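Local coordinates for protein mitochondrial enolase superfamily member 1 (Homo sapiens, PDB 4A35) that catalyses the magnesium-dependent dehydration of L-fuconate to 2-keto-3-deoxy-L-fuconate, a step in the breakdown of L-fucose, at residues 306-311 with 332-338; 339-343 with 369-373; 327-331 with 362-366; 52-56 with 117-122; 351-357 with 382-387. All blocks are in the same frame, centred on the assembly; numbering follows the deposited sequence.

Interaction 1. Residues 306-311 with 332-338. With MG (magnesium ion), chain B.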
# COMPACT_ATOMS: atom_id res chain seq x y z
N GLU A 306 0.91 9.06 10.09
CA GLU A 306 0.78 7.79 10.80
C GLU A 306 0.45 6.58 9.88
O GLU A 306 0.86 5.48 10.24
CB GLU A 306 -0.27 7.87 11.91
CG GLU A 306 -1.69 7.84 11.41
CD GLU A 306 -2.65 8.05 12.54
OE1 GLU A 306 -2.48 9.05 13.26
OE2 GLU A 306 -3.54 7.20 12.75
N GLN A 307 -0.30 6.76 8.72
CA GLN A 307 -0.62 5.66 7.83
C GLN A 307 0.14 5.81 6.51
O GLN A 307 -0.15 5.07 5.55
CB GLN A 307 -2.15 5.55 7.59
CG GLN A 307 -2.88 5.02 8.85
CD GLN A 307 -4.07 4.13 8.53
OE1 GLN A 307 -5.23 4.45 8.83
NE2 GLN A 307 -3.80 2.92 8.06
N CYS A 308 1.07 6.80 6.44
CA CYS A 308 1.91 7.02 5.28
C CYS A 308 2.78 5.76 5.08
O CYS A 308 3.57 5.44 5.97
CB CYS A 308 2.76 8.25 5.51
SG CYS A 308 3.90 8.52 4.18
N HIS A 309 2.55 5.02 4.02
CA HIS A 309 3.14 3.67 3.89
C HIS A 309 4.66 3.50 3.72
O HIS A 309 5.18 2.43 4.09
CB HIS A 309 2.35 2.80 2.88
CG HIS A 309 2.28 3.35 1.48
ND1 HIS A 309 3.31 3.13 0.59
CD2 HIS A 309 1.34 4.11 0.89
CE1 HIS A 309 2.95 3.72 -0.53
NE2 HIS A 309 1.80 4.36 -0.40
N ASN A 310 5.38 4.48 3.15
CA ASN A 310 6.83 4.30 3.01
C ASN A 310 7.47 5.67 2.81
O ASN A 310 6.76 6.70 2.76
CB ASN A 310 7.20 3.27 1.90
CG ASN A 310 6.81 3.66 0.49
OD1 ASN A 310 6.77 4.85 0.14
ND2 ASN A 310 6.44 2.66 -0.33
N ARG A 311 8.79 5.67 2.66
CA ARG A 311 9.60 6.90 2.56
C ARG A 311 9.33 7.67 1.25
O ARG A 311 9.64 8.86 1.18
CB ARG A 311 11.09 6.55 2.65
CG ARG A 311 11.59 5.64 1.50
CD ARG A 311 13.01 5.10 1.72
NE ARG A 311 13.45 4.28 0.59
CZ ARG A 311 13.02 3.04 0.34
NH1 ARG A 311 12.19 2.43 1.17
NH2 ARG A 311 13.39 2.42 -0.77
N ARG A 332 4.48 1.30 11.02
CA ARG A 332 3.91 1.46 9.69
C ARG A 332 5.05 1.47 8.64
O ARG A 332 4.95 0.84 7.61
CB ARG A 332 3.14 2.80 9.60
CG ARG A 332 2.52 3.07 8.16
CD ARG A 332 1.51 2.00 7.71
NE ARG A 332 0.41 1.87 8.67
CZ ARG A 332 -0.70 1.18 8.46
NH1 ARG A 332 -0.88 0.53 7.31
NH2 ARG A 332 -1.66 1.14 9.39
N LEU A 333 6.11 2.24 8.94
CA LEU A 333 7.29 2.27 8.06
C LEU A 333 8.15 1.03 8.31
O LEU A 333 7.89 0.26 9.26
CB LEU A 333 8.12 3.56 8.35
CG LEU A 333 7.41 4.90 8.01
CD1 LEU A 333 8.33 6.08 8.39
CD2 LEU A 333 7.11 5.05 6.47
N GLY A 334 9.18 0.87 7.48
CA GLY A 334 10.09 -0.26 7.55
C GLY A 334 11.04 -0.20 8.75
O GLY A 334 12.25 -0.06 8.57
N SER A 335 10.47 -0.24 9.99
CA SER A 335 11.16 -0.29 11.29
C SER A 335 12.15 0.92 11.47
O SER A 335 11.95 1.98 10.89
CB SER A 335 11.85 -1.65 11.44
OG SER A 335 12.50 -1.86 12.69
N VAL A 336 13.21 0.72 12.24
CA VAL A 336 14.17 1.76 12.54
C VAL A 336 14.82 2.25 11.21
O VAL A 336 14.93 3.47 10.99
CB VAL A 336 15.20 1.26 13.60
CG1 VAL A 336 16.28 2.32 13.86
CG2 VAL A 336 14.46 0.91 14.91
N ASN A 337 15.14 1.31 10.30
CA ASN A 337 15.87 1.64 9.06
C ASN A 337 15.15 2.72 8.25
O ASN A 337 15.73 3.74 7.95
CB ASN A 337 16.08 0.41 8.19
CG ASN A 337 16.57 -0.79 8.97
OD1 ASN A 337 15.83 -1.36 9.77
ND2 ASN A 337 17.80 -1.22 8.75
N GLU A 338 13.88 2.49 7.93
CA GLU A 338 13.14 3.45 7.13
C GLU A 338 12.79 4.70 7.94
O GLU A 338 12.83 5.81 7.37
CB GLU A 338 11.90 2.81 6.56
CG GLU A 338 11.35 3.69 5.44
CD GLU A 338 10.26 3.03 4.60
OE1 GLU A 338 9.42 2.30 5.16
OE2 GLU A 338 10.24 3.29 3.37
MG MG B . -3.83 10.38 14.08
O HOH W 1 -0.13 3.03 11.21
O HOH W 2 -5.08 8.38 14.59
O HOH W 3 3.48 0.59 5.23
O HOH W 4 -4.74 10.47 12.36
O HOH W 5 -3.33 9.80 15.89

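Interaction 2. Residues 339-343 with 369-373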
# COMPACT_ATOMS: atom_id res chain seq x y z
N ASN A 339 12.44 4.56 9.26
CA ASN A 339 12.20 5.75 10.09
C ASN A 339 13.44 6.68 10.08
O ASN A 339 13.26 7.89 10.04
CB ASN A 339 11.86 5.37 11.52
CG ASN A 339 10.37 5.24 11.70
OD1 ASN A 339 9.64 6.21 11.77
ND2 ASN A 339 9.88 4.00 11.62
N LEU A 340 14.67 6.11 10.13
CA LEU A 340 15.91 6.93 10.10
C LEU A 340 15.97 7.77 8.82
O LEU A 340 16.27 8.96 8.89
CB LEU A 340 17.18 6.07 10.17
CG LEU A 340 17.46 5.44 11.55
CD1 LEU A 340 18.57 4.37 11.42
CD2 LEU A 340 17.86 6.52 12.55
N SER A 341 15.63 7.14 7.67
CA SER A 341 15.65 7.84 6.35
C SER A 341 14.64 8.99 6.33
O SER A 341 14.92 10.05 5.76
CB SER A 341 15.38 6.86 5.20
OG SER A 341 14.03 6.42 5.05
N VAL A 342 13.48 8.81 7.02
CA VAL A 342 12.43 9.83 7.05
C VAL A 342 12.88 10.94 8.02
O VAL A 342 12.69 12.11 7.71
CB VAL A 342 11.06 9.20 7.39
CG1 VAL A 342 9.98 10.29 7.60
CG2 VAL A 342 10.60 8.26 6.26
N LEU A 343 13.45 10.61 9.20
CA LEU A 343 13.97 11.67 10.09
C LEU A 343 15.00 12.53 9.34
O LEU A 343 15.05 13.76 9.49
CB LEU A 343 14.67 11.05 11.34
CG LEU A 343 13.72 10.36 12.32
CD1 LEU A 343 14.53 9.61 13.40
CD2 LEU A 343 12.75 11.41 12.97
N LEU A 369 13.13 6.66 18.78
CA LEU A 369 13.43 7.30 17.51
C LEU A 369 13.48 8.85 17.66
O LEU A 369 14.36 9.51 17.09
CB LEU A 369 12.42 6.88 16.43
CG LEU A 369 12.36 5.37 16.11
CD1 LEU A 369 11.18 5.05 15.11
CD2 LEU A 369 13.65 4.86 15.59
N ILE A 370 12.53 9.41 18.42
CA ILE A 370 12.47 10.87 18.55
C ILE A 370 13.54 11.41 19.55
O ILE A 370 14.04 12.51 19.33
CB ILE A 370 11.03 11.36 18.84
CG1 ILE A 370 10.83 12.81 18.36
CG2 ILE A 370 10.54 11.13 20.29
CD1 ILE A 370 11.00 13.06 16.73
N ILE A 371 13.92 10.61 20.58
CA ILE A 371 15.01 11.00 21.46
C ILE A 371 16.30 11.04 20.60
O ILE A 371 17.08 11.98 20.71
CB ILE A 371 15.08 10.09 22.69
CG1 ILE A 371 13.88 10.43 23.66
CG2 ILE A 371 16.46 10.17 23.40
CD1 ILE A 371 13.65 9.35 24.66
N PHE A 372 16.51 9.98 19.77
CA PHE A 372 17.65 9.95 18.83
C PHE A 372 17.59 11.18 17.89
O PHE A 372 18.61 11.85 17.72
CB PHE A 372 17.73 8.63 18.04
CG PHE A 372 18.64 8.75 16.82
CD1 PHE A 372 20.03 8.81 16.96
CD2 PHE A 372 18.09 8.89 15.53
CE1 PHE A 372 20.86 8.94 15.83
CE2 PHE A 372 18.93 9.08 14.42
CZ PHE A 372 20.31 9.09 14.57
N ASP A 373 16.39 11.51 17.36
CA ASP A 373 16.22 12.66 16.48
C ASP A 373 16.76 13.94 17.18
O ASP A 373 17.55 14.70 16.59
CB ASP A 373 14.75 12.84 16.07
CG ASP A 373 14.60 14.06 15.20
OD1 ASP A 373 15.15 14.05 14.09
OD2 ASP A 373 14.03 15.08 15.68
O HOH W 6 14.37 15.36 11.89

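Interaction 3. Residues 327-331 with 362-366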
# COMPACT_ATOMS: atom_id res chain seq x y z
N GLN A 327 4.51 13.20 10.79
CA GLN A 327 4.29 12.22 11.85
C GLN A 327 4.79 10.84 11.47
O GLN A 327 4.08 10.07 10.86
CB GLN A 327 2.78 12.20 12.20
CG GLN A 327 2.38 13.65 12.60
CD GLN A 327 0.94 13.85 12.78
OE1 GLN A 327 0.15 13.59 11.87
NE2 GLN A 327 0.59 14.35 13.96
N ILE A 328 6.00 10.51 11.94
CA ILE A 328 6.53 9.17 11.74
C ILE A 328 5.75 8.15 12.58
O ILE A 328 5.11 8.50 13.57
CB ILE A 328 8.05 9.09 12.09
CG1 ILE A 328 8.35 9.38 13.59
CG2 ILE A 328 8.94 9.86 11.03
CD1 ILE A 328 9.88 9.04 14.10
N ASP A 329 5.79 6.89 12.16
CA ASP A 329 5.23 5.80 12.93
C ASP A 329 6.26 4.66 12.93
O ASP A 329 6.81 4.29 11.88
CB ASP A 329 3.87 5.34 12.41
CG ASP A 329 3.35 4.26 13.37
OD1 ASP A 329 2.72 4.62 14.38
OD2 ASP A 329 3.61 3.06 13.12
N SER A 330 6.54 4.13 14.13
CA SER A 330 7.54 3.10 14.39
C SER A 330 7.18 1.74 13.75
O SER A 330 8.07 0.93 13.55
CB SER A 330 7.67 2.91 15.92
OG SER A 330 6.47 2.49 16.56
N CYS A 331 5.87 1.48 13.51
CA CYS A 331 5.41 0.14 13.03
C CYS A 331 4.70 0.14 11.63
O CYS A 331 4.40 -0.95 11.12
CB CYS A 331 4.52 -0.49 14.09
SG CYS A 331 5.42 -0.90 15.61
N LEU A 362 3.21 1.42 20.55
CA LEU A 362 3.85 2.46 19.69
C LEU A 362 4.62 3.51 20.54
O LEU A 362 5.69 3.94 20.10
CB LEU A 362 2.79 3.18 18.83
CG LEU A 362 1.93 2.26 17.90
CD1 LEU A 362 0.90 3.12 17.09
CD2 LEU A 362 2.85 1.46 16.90
N CYS A 363 4.09 3.91 21.72
CA CYS A 363 4.80 4.86 22.64
C CYS A 363 6.19 4.26 23.00
O CYS A 363 7.22 4.97 22.93
CB CYS A 363 3.98 5.11 23.91
SG CYS A 363 2.37 5.89 23.63
N GLU A 364 6.19 2.97 23.45
CA GLU A 364 7.39 2.26 23.89
C GLU A 364 8.49 2.28 22.79
O GLU A 364 9.65 2.46 23.13
CB GLU A 364 7.04 0.80 24.23
CG GLU A 364 6.42 0.59 25.63
CD GLU A 364 5.08 1.26 25.92
OE1 GLU A 364 4.28 1.46 24.97
OE2 GLU A 364 4.77 1.43 27.12
N LEU A 365 8.11 2.19 21.52
CA LEU A 365 9.14 2.15 20.43
C LEU A 365 9.49 3.52 19.93
O LEU A 365 10.66 3.86 19.87
CB LEU A 365 8.65 1.31 19.21
CG LEU A 365 8.76 -0.21 19.33
CD1 LEU A 365 7.94 -0.74 20.54
CD2 LEU A 365 8.33 -0.91 18.00
N VAL A 366 8.49 4.30 19.54
CA VAL A 366 8.72 5.56 18.85
C VAL A 366 9.51 6.59 19.73
O VAL A 366 10.26 7.38 19.17
CB VAL A 366 7.45 6.13 18.24
CG1 VAL A 366 6.68 7.03 19.21
CG2 VAL A 366 7.79 6.84 16.91

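Interaction 4. Residues 52-56 with 117-122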
# COMPACT_ATOMS: atom_id res chain seq x y z
N GLY A 52 15.15 -11.28 20.73
CA GLY A 52 14.67 -10.12 20.00
C GLY A 52 13.16 -10.16 19.93
O GLY A 52 12.58 -11.14 19.46
N CYS A 53 12.51 -9.11 20.45
CA CYS A 53 11.06 -8.99 20.40
C CYS A 53 10.65 -7.89 19.42
O CYS A 53 11.27 -6.83 19.37
CB CYS A 53 10.50 -8.74 21.80
SG CYS A 53 11.08 -9.94 23.04
N GLY A 54 9.58 -8.13 18.69
CA GLY A 54 9.13 -7.15 17.71
C GLY A 54 7.63 -7.13 17.66
O GLY A 54 6.97 -8.14 17.96
N ILE A 55 7.10 -5.98 17.28
CA ILE A 55 5.67 -5.78 17.09
C ILE A 55 5.39 -4.95 15.85
O ILE A 55 6.24 -4.21 15.33
CB ILE A 55 5.02 -5.05 18.34
CG1 ILE A 55 5.64 -3.62 18.55
CG2 ILE A 55 4.98 -5.91 19.62
CD1 ILE A 55 4.82 -2.63 19.45
N THR A 56 4.15 -5.08 15.40
CA THR A 56 3.48 -4.19 14.46
C THR A 56 2.07 -4.06 15.00
O THR A 56 1.53 -5.02 15.52
CB THR A 56 3.59 -4.51 12.99
OG1 THR A 56 3.16 -3.31 12.29
CG2 THR A 56 2.71 -5.71 12.56
N ALA A 117 8.09 -4.59 9.25
CA ALA A 117 8.41 -3.74 10.41
C ALA A 117 8.48 -4.59 11.70
O ALA A 117 9.42 -4.41 12.48
CB ALA A 117 7.36 -2.61 10.59
N ALA A 118 7.61 -5.59 11.83
CA ALA A 118 7.58 -6.46 13.01
C ALA A 118 8.87 -7.30 13.12
O ALA A 118 9.47 -7.38 14.20
CB ALA A 118 6.35 -7.38 12.98
N VAL A 119 9.34 -7.85 11.98
CA VAL A 119 10.57 -8.67 11.92
C VAL A 119 11.77 -7.77 12.22
O VAL A 119 12.62 -8.11 13.08
CB VAL A 119 10.68 -9.39 10.55
CG1 VAL A 119 12.06 -9.99 10.33
CG2 VAL A 119 9.58 -10.47 10.41
N LEU A 120 11.87 -6.65 11.47
CA LEU A 120 13.00 -5.70 11.68
C LEU A 120 13.03 -5.14 13.12
O LEU A 120 14.14 -5.00 13.70
CB LEU A 120 12.93 -4.57 10.64
CG LEU A 120 13.38 -4.93 9.21
CD1 LEU A 120 13.13 -3.77 8.22
CD2 LEU A 120 14.88 -5.29 9.18
N ASN A 121 11.85 -4.85 13.75
CA ASN A 121 11.78 -4.40 15.14
C ASN A 121 12.42 -5.42 16.07
O ASN A 121 13.10 -5.03 17.00
CB ASN A 121 10.33 -4.08 15.61
CG ASN A 121 9.80 -2.77 14.99
OD1 ASN A 121 10.58 -1.94 14.51
ND2 ASN A 121 8.49 -2.54 15.02
N ALA A 122 12.15 -6.75 15.84
CA ALA A 122 12.73 -7.82 16.66
C ALA A 122 14.28 -7.86 16.48
O ALA A 122 15.02 -8.04 17.45
CB ALA A 122 12.06 -9.16 16.30

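Interaction 5. Residues 351-357 with 382-387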
# COMPACT_ATOMS: atom_id res chain seq x y z
N ILE A 351 11.63 20.40 8.39
CA ILE A 351 10.24 20.15 8.77
C ILE A 351 10.27 19.41 10.13
O ILE A 351 10.97 18.40 10.26
CB ILE A 351 9.43 19.39 7.68
CG1 ILE A 351 9.24 20.33 6.41
CG2 ILE A 351 8.10 18.91 8.20
CD1 ILE A 351 8.44 21.66 6.68
N PRO A 352 9.50 19.88 11.13
CA PRO A 352 9.51 19.20 12.46
C PRO A 352 8.79 17.86 12.43
O PRO A 352 7.74 17.70 11.79
CB PRO A 352 8.77 20.19 13.38
CG PRO A 352 7.81 20.92 12.47
CD PRO A 352 8.61 21.07 11.16
N VAL A 353 9.36 16.90 13.19
CA VAL A 353 8.79 15.56 13.31
C VAL A 353 8.05 15.50 14.67
O VAL A 353 8.64 15.79 15.74
CB VAL A 353 9.85 14.42 13.17
CG1 VAL A 353 9.26 13.03 13.42
CG2 VAL A 353 10.51 14.45 11.79
N CYS A 354 6.78 15.08 14.60
CA CYS A 354 5.87 14.89 15.76
C CYS A 354 5.33 13.48 15.70
O CYS A 354 4.35 13.19 14.99
CB CYS A 354 4.75 15.93 15.74
SG CYS A 354 5.33 17.62 15.98
N PRO A 355 6.02 12.53 16.35
CA PRO A 355 5.65 11.12 16.12
C PRO A 355 4.20 10.77 16.47
O PRO A 355 3.61 11.35 17.41
CB PRO A 355 6.59 10.36 17.08
CG PRO A 355 7.81 11.22 17.13
CD PRO A 355 7.28 12.65 17.13
N HIS A 356 3.67 9.79 15.75
CA HIS A 356 2.42 9.17 16.10
C HIS A 356 2.73 8.10 17.15
O HIS A 356 3.77 7.42 17.10
CB HIS A 356 1.73 8.54 14.85
CG HIS A 356 0.60 7.59 15.16
ND1 HIS A 356 0.77 6.20 15.05
CD2 HIS A 356 -0.67 7.84 15.53
CE1 HIS A 356 -0.41 5.67 15.35
NE2 HIS A 356 -1.31 6.60 15.63
N ALA A 357 1.80 7.88 18.05
CA ALA A 357 1.98 6.83 19.05
C ALA A 357 0.60 6.34 19.57
O ALA A 357 -0.40 6.47 18.85
CB ALA A 357 2.89 7.32 20.17
N GLU A 382 11.81 22.69 19.05
CA GLU A 382 10.93 23.68 18.46
C GLU A 382 9.95 23.03 17.50
O GLU A 382 10.35 22.31 16.57
CB GLU A 382 11.73 24.78 17.76
CG GLU A 382 10.84 25.94 17.39
CD GLU A 382 11.56 27.12 16.80
OE1 GLU A 382 12.81 27.20 16.91
OE2 GLU A 382 10.86 27.97 16.21
N ASN A 383 8.63 23.30 17.72
CA ASN A 383 7.53 22.75 16.92
C ASN A 383 7.47 21.22 16.97
O ASN A 383 6.76 20.61 16.14
CB ASN A 383 7.65 23.21 15.45
CG ASN A 383 7.52 24.70 15.32
OD1 ASN A 383 6.72 25.30 16.00
ND2 ASN A 383 8.36 25.33 14.50
N ARG A 384 8.16 20.58 17.96
CA ARG A 384 8.19 19.11 18.01
C ARG A 384 7.64 18.64 19.35
O ARG A 384 7.88 19.25 20.39
CB ARG A 384 9.60 18.55 17.77
CG ARG A 384 10.13 18.90 16.37
CD ARG A 384 11.65 18.82 16.35
NE ARG A 384 12.21 19.00 15.00
CZ ARG A 384 12.55 20.15 14.43
NH1 ARG A 384 12.37 21.31 15.08
NH2 ARG A 384 13.09 20.16 13.21
N VAL A 385 6.91 17.52 19.29
CA VAL A 385 6.26 16.92 20.45
C VAL A 385 5.93 15.46 20.10
O VAL A 385 5.63 15.17 18.95
CB VAL A 385 4.99 17.74 20.82
CG1 VAL A 385 3.90 17.66 19.74
CG2 VAL A 385 4.45 17.39 22.21
N CYS A 386 5.90 14.59 21.10
CA CYS A 386 5.59 13.19 20.84
C CYS A 386 4.20 12.86 21.34
O CYS A 386 3.87 13.19 22.47
CB CYS A 386 6.63 12.29 21.50
SG CYS A 386 6.50 10.57 20.94
N GLU A 387 3.40 12.14 20.55
CA GLU A 387 2.09 11.76 21.05
C GLU A 387 2.20 10.78 22.24
O GLU A 387 3.13 9.97 22.30
CB GLU A 387 1.27 11.11 19.93
CG GLU A 387 -0.16 10.71 20.30
CD GLU A 387 -1.01 10.36 19.09
OE1 GLU A 387 -0.46 9.86 18.08
OE2 GLU A 387 -2.25 10.59 19.16
O HOH W 7 13.49 17.87 11.34
O HOH W 8 12.40 16.48 14.00

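Interaction 1. Residues 306-311 with 332-338
Asn310 and Leu333 bring the two backbones closest, with CA atoms 5.5 Å apart, where the loop after strand 301-304 runs beside the turn that leads into helix 335-348. The carboxylate of Glu338, from the first turn of that helix, is the polar centre. Its OE2 accepts from Arg311 N at 2.9 Å and, in a salt bridge, from Arg311 NH1 at 3.1 Å. The two donors arrive on opposite faces of the carboxylate plane, and the guanidinium offers its edge. OE1 takes Gly334 N at 2.7 Å through its anti lone pair and is bonded to His113, so both oxygens are gripped twice. NH1 is shared with Glu108 in a second salt bridge, and Arg311 NH2 bonds to Arg154 O. Leu333 slips CD2 against Asn310 CA at 3.6 Å. Arg332, folded at its second and third torsions (chi2 60°, chi3 57°), lays its CG methylene 3.4 Å from Cys308 O. Gln307 NE2 lies over one face of its guanidinium without bonding, since both are donors; Gln254 holds the polar end of Gln307. Arg332 NH2 bonds to the backbone O of Trp104 of the second subunit, whose ring also makes a cation-pi contact. A water joins Arg332 NE to Glu306 O. Glu306 binds the magnesium ion through OE1 at 2.1 Å with Asp251 and Glu277, the carboxylate triad at the strand ends of an enolase-superfamily barrel.

Interaction 2. Residues 339-343 with 369-373
Leu343 and Leu369 point at the opposing helix from helices 335-348 and 362-377, whose segments run at 38° to one another with axes 11.1 Å apart. Leu343 is the side chain most covered here. Its two methyls divide the work: CD1 rests 3.7 Å from Leu369 O and lies at the edge of the Phe372 ring, whereas CD2 lies obliquely against the carboxyl group of Asp373, 3.7 Å from OD1. The first torsion of Phe372 sends the ring away from its own N (chi1 163°) and toward the neighbouring helix, which lets Leu340 cross it at about a right angle. There the methyl CD2 of Leu340 comes to 3.3 Å from Phe372 CE2, a tight fit. At the other end Leu369 meets Asn339, again nearly perpendicular. Its CD1 comes to 3.5 Å from Asn339 CG and stands equally far from OD1 and ND2, touching the middle of the amide while ND2 is bonded to Ser335 O and Asp329 O. Helix 135-141 adds Leu139 against both Leu340 and Phe372. Polar linkage across the segments runs through one water, which donates to Leu343 O and, at 2.7 Å, to Asp373 OD1. The other oxygen of Asp373 bonds to Ser378, and the residue belongs with Tyr188 and Ser380 to a second magnesium site. The two helices are therefore joined by apolar packing, with a hydrated carboxylate at one border that faces a metal.

Interaction 3. Residues 327-331 with 362-366
The His-Asp dyad familiar from the mandelate racemase group of the enolase superfamily probably has its aspartate here: Asp329, on the loop after barrel strand 325-326, touches Leu362 at the start of helix 362-377, and its OD1 bonds to His356, the predicted active-site histidine. Asp329 and Leu362 cross at about a right angle, and the methyl CD1 of the leucine comes to 3.6 Å from OD1. A trans first torsion (chi1 -176°) sets the Asp329 carboxylate so that OD2 reaches forward to accept Cys331 N at 2.8 Å, closing an Asx turn. This N-H meets the oxygen from above the carboxylate plane, 46° out of it. Replacing Asp329 by an alanine would remove both acceptors, and is likely to leave the His356 ring freer to turn and the Asx turn without its closing bond. Beyond the aspartate the contact is apolar in character. Ser330 points at the helix, its CB and OG against Leu365 CB, with OG at 3.6 Å, and its CA is 5.2 Å from that of Val366. Ile328 extends CD1 obliquely toward Val366 CG2 at 4.1 Å. Ile55 of strand 52-58 and Asn121 of helix 110-131, both in the N-terminal domain, also touch Cys331 and Leu365. The thiol of Cys331 sits between two leucine methyls, with SG 3.7 Å from Leu362 CD2 and 3.8 Å from Leu365 CD2.

Interaction 4. Residues 52-56 with 117-122
Between residues 117-122 and 52-56, which run nearly antiparallel at 153°, the hydrogen bond is made by Asn121, which reaches Ile55; farther along the helix Asp125 holds Cys53 N. Asn121 CB rests 3.9 Å from Gly54 CA. With CG anti to the carbonyl carbon (chi1 -73°), the chain climbs along the strand: CG faces Ile55 O at 3.9 Å, and ND2 donates to that oxygen at 2.8 Å. Ile55 O lies close to the plane of the amide and is met almost head-on, with a C=O...N angle of 161°. At the other corner OD1 bonds to Ser335, so both polar atoms are used and the amide's flip is fixed. Beneath, the backbones come close: Gly54 CA and Ala122 CA are 3.8 Å apart. Neither Gly52, against Ala122 O, nor Gly54, against Ala118 O and Ala122 N, has space for a CB, and the small alanines complete the fit. Four CA-H...O contacts stitch the surfaces, among them Ala122 CA to Cys53 O at 3.2 Å and Ala118 CA to Ile55 O at 3.5 Å. The methyl of Ala118 meets Thr56 CB, at 4.0 Å. Ile55 N is buried without a partner. Ala118 and Ala122 reach on to Val40, so the helix packs lengthwise against one face of the antiparallel sheet, over strands 52-58 and 36-44, as in the N-terminal capping domain of mandelate racemase and muconate lactonizing enzyme relatives.

Interaction 5. Residues 351-357 with 382-387
Glu387 leaves its backbone fully stretched (chi1 -178°), which carries OE1 to Ala357 N at 3.0 Å. This bond is nearly straight, 169° at the hydrogen, and approaches on the anti side of the carboxylate. A second bond, Glu387 N to Pro355 O at 3.2 Å, ties the same residue to the same loop. His356 lies side by side with the glutamate, pointing the same way, and its CD2 comes to 3.3 Å from OE1, with ring and carboxylate planes 69° apart. ND1 of the histidine belongs to Asp329, while Glu387 OE2 is held by Thr193 and Lys221. Toward the other end Cys354 SG sits 3.3 Å from Asn383 O, and Pro355 CB packs against Cys386 SG. Arg384 stretches back over Pro352: one face of its guanidinium covers Pro352 CA, which stands 3.5 Å off the plane. In that plane, at the edge, two waters bind, one linking NE to Val353 N, the other linking NH2 to Ile351 O. The bond from NH1 to Glu382 O is weak. If a leucine stood in place of Arg384, both waters would probably lose their partner on this side and Pro352 its flat cover. Direct bonds from backbone and side chain thus fix the Glu387 carboxylate beside His356, where both residues by similarity bind the substrate, while the Arg384 end depends on waters.

Four of the contacts belong to the barrel domain, and interactions 1, 3 and 5 meet at its active site. There Glu306 OE1, a magnesium ligand, lies 3.1 Å from His356 CD2, and Ile328 O takes a probable hydrogen bond from His356 N at 2.9 Å. Interaction 2 packs behind: Ile370 CG1 touches Pro355 CG of interaction 5 at 3.6 Å, and its Asp373 marks the second magnesium site. Interaction 4 brings in the N-terminal domain, joined to interaction 3 by a probable hydrogen bond between Thr56 OG1 and Cys331 O at 2.9 Å. Interactions 4 and 5 are farthest apart, with centres about 23 Å from each other.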